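Side-chain contacts in phage terminase large subunit (PDB 7KS4), which probably acts as the ATP-driven motor that moves viral DNA into empty capsids and as the nuclease that cuts it, this chain being its N-terminal ATPase domain: residues 153-156 and 157-160; 159-162 and 163-167; 186-189 and 190-194. One frame throughout, in Å; residues are numbered along the deposited sequence.

Contact 1: 153-156 and 157-160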
# COMPACT_ATOMS: atom_id res chain seq x y z
N LEU A 153 -1.59 4.19 1.73
CA LEU A 153 -2.79 4.43 2.52
C LEU A 153 -3.52 3.10 2.62
O LEU A 153 -3.99 2.57 1.60
CB LEU A 153 -3.69 5.49 1.89
CG LEU A 153 -3.33 6.95 2.18
CD1 LEU A 153 -2.05 7.34 1.49
CD2 LEU A 153 -4.47 7.88 1.76
N ASP A 154 -3.61 2.57 3.83
CA ASP A 154 -4.30 1.31 4.09
C ASP A 154 -5.69 1.61 4.62
O ASP A 154 -5.88 2.55 5.40
CB ASP A 154 -3.51 0.47 5.10
CG ASP A 154 -4.03 -0.95 5.20
OD1 ASP A 154 -4.63 -1.45 4.23
OD2 ASP A 154 -3.81 -1.58 6.25
N GLU A 155 -6.67 0.82 4.18
CA GLU A 155 -8.09 1.11 4.42
C GLU A 155 -8.38 2.59 4.18
O GLU A 155 -8.98 3.29 5.01
CB GLU A 155 -8.52 0.65 5.81
CG GLU A 155 -8.96 -0.82 5.83
CD GLU A 155 -10.08 -1.11 4.84
OE1 GLU A 155 -11.21 -0.61 5.04
OE2 GLU A 155 -9.83 -1.82 3.85
N ALA A 156 -7.96 3.04 3.00
CA ALA A 156 -8.04 4.45 2.65
C ALA A 156 -9.47 4.98 2.67
O ALA A 156 -9.69 6.15 2.98
CB ALA A 156 -7.44 4.66 1.26
N ALA A 157 -10.46 4.15 2.31
CA ALA A 157 -11.83 4.64 2.26
C ALA A 157 -12.34 5.05 3.64
O ALA A 157 -13.34 5.76 3.74
CB ALA A 157 -12.75 3.59 1.65
N MET A 158 -11.67 4.61 4.70
CA MET A 158 -11.99 5.00 6.06
C MET A 158 -11.14 6.17 6.56
O MET A 158 -11.33 6.61 7.69
CB MET A 158 -11.83 3.80 7.00
CG MET A 158 -12.92 2.76 6.83
SD MET A 158 -14.54 3.38 7.34
CE MET A 158 -14.38 3.36 9.12
N ILE A 159 -10.23 6.68 5.74
CA ILE A 159 -9.39 7.82 6.10
C ILE A 159 -10.06 9.09 5.57
O ILE A 159 -10.43 9.12 4.39
CB ILE A 159 -7.97 7.68 5.53
CG1 ILE A 159 -7.26 6.48 6.18
CG2 ILE A 159 -7.16 8.95 5.75
CD1 ILE A 159 -5.91 6.15 5.57
N PRO A 160 -10.24 10.13 6.38
CA PRO A 160 -10.85 11.36 5.86
C PRO A 160 -10.05 11.94 4.70
O PRO A 160 -8.82 11.98 4.74
CB PRO A 160 -10.85 12.30 7.07
CG PRO A 160 -10.78 11.40 8.26
CD PRO A 160 -9.96 10.22 7.82

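Contact 2: 159-162 and 163-167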
# COMPACT_ATOMS: atom_id res chain seq x y z
N ILE A 159 -10.23 6.68 5.74
CA ILE A 159 -9.39 7.82 6.10
C ILE A 159 -10.06 9.09 5.57
O ILE A 159 -10.43 9.12 4.39
CB ILE A 159 -7.97 7.68 5.53
CG1 ILE A 159 -7.26 6.48 6.18
CG2 ILE A 159 -7.16 8.95 5.75
CD1 ILE A 159 -5.91 6.15 5.57
N PRO A 160 -10.24 10.13 6.38
CA PRO A 160 -10.85 11.36 5.86
C PRO A 160 -10.05 11.94 4.70
O PRO A 160 -8.82 11.98 4.74
CB PRO A 160 -10.85 12.30 7.07
CG PRO A 160 -10.78 11.40 8.26
CD PRO A 160 -9.96 10.22 7.82
N PHE A 161 -10.77 12.41 3.67
CA PHE A 161 -10.10 12.98 2.51
C PHE A 161 -9.10 14.06 2.91
O PHE A 161 -8.06 14.22 2.27
CB PHE A 161 -11.11 13.58 1.54
CG PHE A 161 -10.48 14.16 0.30
CD1 PHE A 161 -9.79 13.35 -0.58
CD2 PHE A 161 -10.57 15.52 0.03
CE1 PHE A 161 -9.20 13.86 -1.71
CE2 PHE A 161 -9.98 16.04 -1.10
CZ PHE A 161 -9.29 15.21 -1.97
N SER A 162 -9.40 14.80 3.98
CA SER A 162 -8.55 15.91 4.40
C SER A 162 -7.14 15.43 4.73
O SER A 162 -6.16 16.15 4.48
CB SER A 162 -9.16 16.62 5.60
OG SER A 162 -9.36 15.72 6.68
N VAL A 163 -7.01 14.24 5.32
CA VAL A 163 -5.68 13.69 5.56
C VAL A 163 -4.91 13.61 4.25
O VAL A 163 -3.74 14.01 4.18
CB VAL A 163 -5.78 12.33 6.27
CG1 VAL A 163 -4.40 11.75 6.52
CG2 VAL A 163 -6.54 12.47 7.59
N TRP A 164 -5.55 13.12 3.19
CA TRP A 164 -4.89 13.07 1.89
C TRP A 164 -4.62 14.48 1.36
O TRP A 164 -3.47 14.84 1.09
CB TRP A 164 -5.74 12.28 0.89
CG TRP A 164 -5.23 12.44 -0.50
CD1 TRP A 164 -5.71 13.29 -1.46
CD2 TRP A 164 -4.11 11.77 -1.09
NE1 TRP A 164 -4.96 13.18 -2.60
CE2 TRP A 164 -3.97 12.26 -2.40
CE3 TRP A 164 -3.20 10.81 -0.63
CZ2 TRP A 164 -2.98 11.81 -3.27
CZ3 TRP A 164 -2.22 10.37 -1.48
CH2 TRP A 164 -2.11 10.87 -2.79
N SER A 165 -5.67 15.29 1.21
CA SER A 165 -5.54 16.55 0.48
C SER A 165 -4.55 17.49 1.16
O SER A 165 -3.79 18.20 0.49
CB SER A 165 -6.90 17.23 0.33
OG SER A 165 -7.43 17.59 1.59
N GLU A 166 -4.56 17.52 2.49
CA GLU A 166 -3.79 18.51 3.23
C GLU A 166 -2.47 17.98 3.78
O GLU A 166 -1.48 18.71 3.78
CB GLU A 166 -4.65 19.06 4.38
CG GLU A 166 -5.95 19.73 3.90
CD GLU A 166 -6.85 20.15 5.05
OE1 GLU A 166 -6.47 19.96 6.22
OE2 GLU A 166 -7.95 20.67 4.77
N ALA A 167 -2.43 16.72 4.22
CA ALA A 167 -1.28 16.23 4.97
C ALA A 167 -0.40 15.26 4.19
O ALA A 167 0.73 15.02 4.62
CB ALA A 167 -1.75 15.54 6.26

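Contact 3: 186-189 and 190-194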
# COMPACT_ATOMS: atom_id res chain seq x y z
N LYS A 186 -16.03 1.96 0.93
CA LYS A 186 -16.93 2.44 1.97
C LYS A 186 -17.90 3.46 1.37
O LYS A 186 -18.07 4.57 1.88
CB LYS A 186 -16.13 3.02 3.13
CG LYS A 186 -16.30 2.25 4.43
CD LYS A 186 -15.55 0.94 4.39
CE LYS A 186 -15.62 0.23 5.72
NZ LYS A 186 -14.88 -1.05 5.69
N GLY A 187 -18.54 3.09 0.28
CA GLY A 187 -19.50 3.96 -0.36
C GLY A 187 -18.86 4.90 -1.36
O GLY A 187 -17.71 4.76 -1.78
N LEU A 188 -19.65 5.90 -1.74
CA LEU A 188 -19.25 6.83 -2.80
C LEU A 188 -18.62 8.06 -2.15
O LEU A 188 -19.22 9.13 -2.03
CB LEU A 188 -20.45 7.19 -3.66
CG LEU A 188 -21.20 5.97 -4.20
CD1 LEU A 188 -22.40 6.42 -5.01
CD2 LEU A 188 -20.29 5.08 -5.05
N ASN A 189 -17.37 7.89 -1.73
CA ASN A 189 -16.58 8.95 -1.11
C ASN A 189 -15.32 9.20 -1.92
O ASN A 189 -15.24 8.81 -3.09
CB ASN A 189 -16.26 8.59 0.34
CG ASN A 189 -15.34 7.38 0.46
OD1 ASN A 189 -14.88 6.81 -0.53
ND2 ASN A 189 -15.10 6.97 1.69
N TRP A 190 -14.32 9.85 -1.33
CA TRP A 190 -13.14 10.23 -2.10
C TRP A 190 -12.42 9.02 -2.68
O TRP A 190 -11.85 9.11 -3.77
CB TRP A 190 -12.18 11.06 -1.23
CG TRP A 190 -11.38 10.26 -0.26
CD1 TRP A 190 -11.76 9.86 0.99
CD2 TRP A 190 -10.05 9.77 -0.46
NE1 TRP A 190 -10.74 9.15 1.58
CE2 TRP A 190 -9.68 9.09 0.72
CE3 TRP A 190 -9.13 9.85 -1.51
CZ2 TRP A 190 -8.44 8.47 0.87
CZ3 TRP A 190 -7.89 9.24 -1.35
CH2 TRP A 190 -7.55 8.57 -0.17
N PHE A 191 -12.45 7.88 -1.98
CA PHE A 191 -11.77 6.69 -2.49
C PHE A 191 -12.42 6.20 -3.78
O PHE A 191 -11.73 5.74 -4.70
CB PHE A 191 -11.76 5.60 -1.43
CG PHE A 191 -11.15 4.30 -1.88
CD1 PHE A 191 -9.78 4.15 -1.93
CD2 PHE A 191 -11.96 3.23 -2.24
CE1 PHE A 191 -9.22 2.96 -2.34
CE2 PHE A 191 -11.40 2.03 -2.65
CZ PHE A 191 -10.03 1.89 -2.70
N TYR A 192 -13.75 6.29 -3.85
CA TYR A 192 -14.46 5.96 -5.08
C TYR A 192 -14.03 6.88 -6.22
O TYR A 192 -13.81 6.42 -7.35
CB TYR A 192 -15.96 6.08 -4.84
CG TYR A 192 -16.78 6.17 -6.10
CD1 TYR A 192 -16.88 5.09 -6.97
CD2 TYR A 192 -17.47 7.34 -6.41
CE1 TYR A 192 -17.64 5.17 -8.13
CE2 TYR A 192 -18.23 7.43 -7.56
CZ TYR A 192 -18.32 6.35 -8.42
OH TYR A 192 -19.07 6.46 -9.56
N GLU A 193 -13.93 8.18 -5.95
CA GLU A 193 -13.51 9.12 -6.98
C GLU A 193 -12.12 8.78 -7.50
O GLU A 193 -11.89 8.73 -8.71
CB GLU A 193 -13.54 10.54 -6.43
CG GLU A 193 -14.91 10.92 -5.94
CD GLU A 193 -14.94 12.22 -5.20
OE1 GLU A 193 -13.86 12.76 -4.85
OE2 GLU A 193 -16.06 12.71 -4.97
N PHE A 194 -11.17 8.56 -6.59
CA PHE A 194 -9.80 8.25 -6.99
C PHE A 194 -9.75 6.93 -7.74
O PHE A 194 -9.00 6.79 -8.72
CB PHE A 194 -8.88 8.21 -5.78
CG PHE A 194 -8.28 9.54 -5.44
CD1 PHE A 194 -9.04 10.69 -5.49
CD2 PHE A 194 -6.95 9.64 -5.07
CE1 PHE A 194 -8.50 11.92 -5.18
CE2 PHE A 194 -6.39 10.87 -4.76
CZ PHE A 194 -7.17 12.01 -4.81

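Contact 1: 153-156 and 157-160
Glu155 and Ala156 each lend a carbonyl to an amide three residues on, and these two bonds wind the chain into a short 3-10 turn. Met158 N donates to Glu155 O at 3.0 Å, and Ile159 N to Ala156 O at 2.9 Å. Neither donor lies in the plane of its acceptor: Met158 N stands 46° above the carbonyl plane of Glu155, and Ile159 N rises still further from that of Ala156. Between them, Ala157 N is bonded to Ser183 OG of strand 178-183, while Ile159 O accepts from Trp190 NE1, so the turn is tied to its surroundings by backbone atoms as well as within itself. Leu153, Asp154 and Glu155 close the predicted Walker B motif of this P-loop ATPase domain, where strand 150-153 gives way to the loop carrying Asp154, a magnesium ligand in structures of this protein, and Glu155, the predicted catalytic residue of the ATPase. The carboxylate of Asp154 is held through OD2 by Gln77 NE2, and OD1 takes a weak bond from Glu155 N, 3.1 Å away. A bend at chi2 sets the carboxylate of Glu155 between Thr184 N, from which OE2 accepts, and the side of Met158; OE1 has a long, weak ion pair with Lys186 NZ. Met158 runs alongside, pointing the same way, and its CG comes within 4.2 Å of Glu155 OE1. Ile159 supplies the apolar part. With CG1 anti to the carbonyl carbon (chi1 -65°) and the chain then extended, its CD1 comes back to 3.6 Å from Asp154 O. The same methyl meets Leu153 CG at 4.3 Å, beside Ala156, whose methyl packs on Trp190 and Phe191 of helix 190-197.

Contact 2: 159-162 and 163-167
Phe161 O and Ser162 O receive the regular backbone bonds of this first helical turn, from Ser165 N at 2.8 Å and from Glu166 N at 2.9 Å. The first is nearly straight at both ends, with 168° at the hydrogen and the donor almost in line with the carbonyl. One residue earlier the spacing is shorter: Val163 N donates to Pro160 O at 3.0 Å, a more bent bond with the nitrogen well above the carbonyl plane. Further along, Ala167 N bonds to Val163 O with the ordinary alpha-helical spacing; the helix also has a wider pi-type turn at 163-167. The hydroxyl of Ser165 lies near both Phe161 O and Ser162 O, but either approach is long and weak.

Apolar contacts fall into two groups. On one flank, Ile159 CG2 meets Val163 CB at 3.7 Å, the two side chains crossing at about a right angle, and Pro160 CD lies near Val163 CG2. On another, Phe161 and Trp164 form an oblique aromatic pair, planes inclined at 37°, in which Phe161 CE1 touches Trp164 CD1 at 3.5 Å. Both rings leave the helix with CG anti to the backbone nitrogen (chi1 -178° for Phe161), and Phe161 CE2 lies 3.6 Å from Ser165 CB, again an oblique approach. Trp190 meets both rings, and Trp164 also packs on Ala179 and Ile181. The whole is the opening turn of the crossover helix 161-175 in the beta-alpha-beta unit that joins strands 150-153 and 178-183 of the P-loop ATPase core.

Contact 3: 186-189 and 190-194
A helix N-cap opens helix 190-197, directly after the loop that leaves strand 178-183 of the ATPase core, and Asn189 occupies the capping position. Its OD1 accepts from Phe191 N at 3.0 Å, a weak bond bent to 131° at the hydrogen. The torsion explains the reach: CG sits between the backbone nitrogen and the carbonyl carbon (chi1 65°), which folds the amide back over the first turn and brings OD1 to 3.5 Å from Phe191 CB as well. The other end of the amide faces away from this turn, where ND2 makes a weak hydrogen bond to Ala157 O. The main-chain carbonyl of Asn189 begins the regular helical pattern, taking Glu193 N at 3.2 Å in the carbonyl plane, and the aliphatic part of Glu193 follows it, CG lying 3.6 Å from the same oxygen.

Before the cap, Leu188 is the centre of an inverse gamma turn and runs side by side with Tyr192. Its CD2 methyl is set squarely over one face of the phenol ring, 3.7 Å from the centroid and only 7° off the normal, a CH-pi contact of nearly ideal placement. Tyr192 CB lies 3.3 Å from Asn189 O, and the hydroxyl at the far end of the ring donates to Pro208 O. Within the helix, Trp190 lays CE3 over the centre of one face of the Phe194 ring, while Phe191 packs on Val39 and Cys41 of the neighbouring strand 37-42. The two weak bonds of Asn189, from OD1 and ND2, are consistent with the modelled orientation of its amide, while the tyrosine is held by a methyl over its face and a carbonyl at its hydroxyl.

In the fold
Contacts 1 and 2 follow directly along the chain and share Ile159 and Pro160, their centres about 9 Å apart; contact 3 comes later in sequence, its centre about 10 Å from that of contact 1 and about 13 Å from that of contact 2. Trp190 of contact 3 touches both of the others, and its CB is 3.4 Å from Phe161 CD1; further along the same helices, Trp164 NE1 lies 3.3 Å from Phe194 CZ. Contact 1 is nearest the nucleotide, with the side chain of Asp154 about 3 Å from the bound magnesium and about 6 Å from ADP. The side chains of Ile159, shared by contacts 1 and 2, and Phe191 of contact 3 are each about 11 Å from the metal.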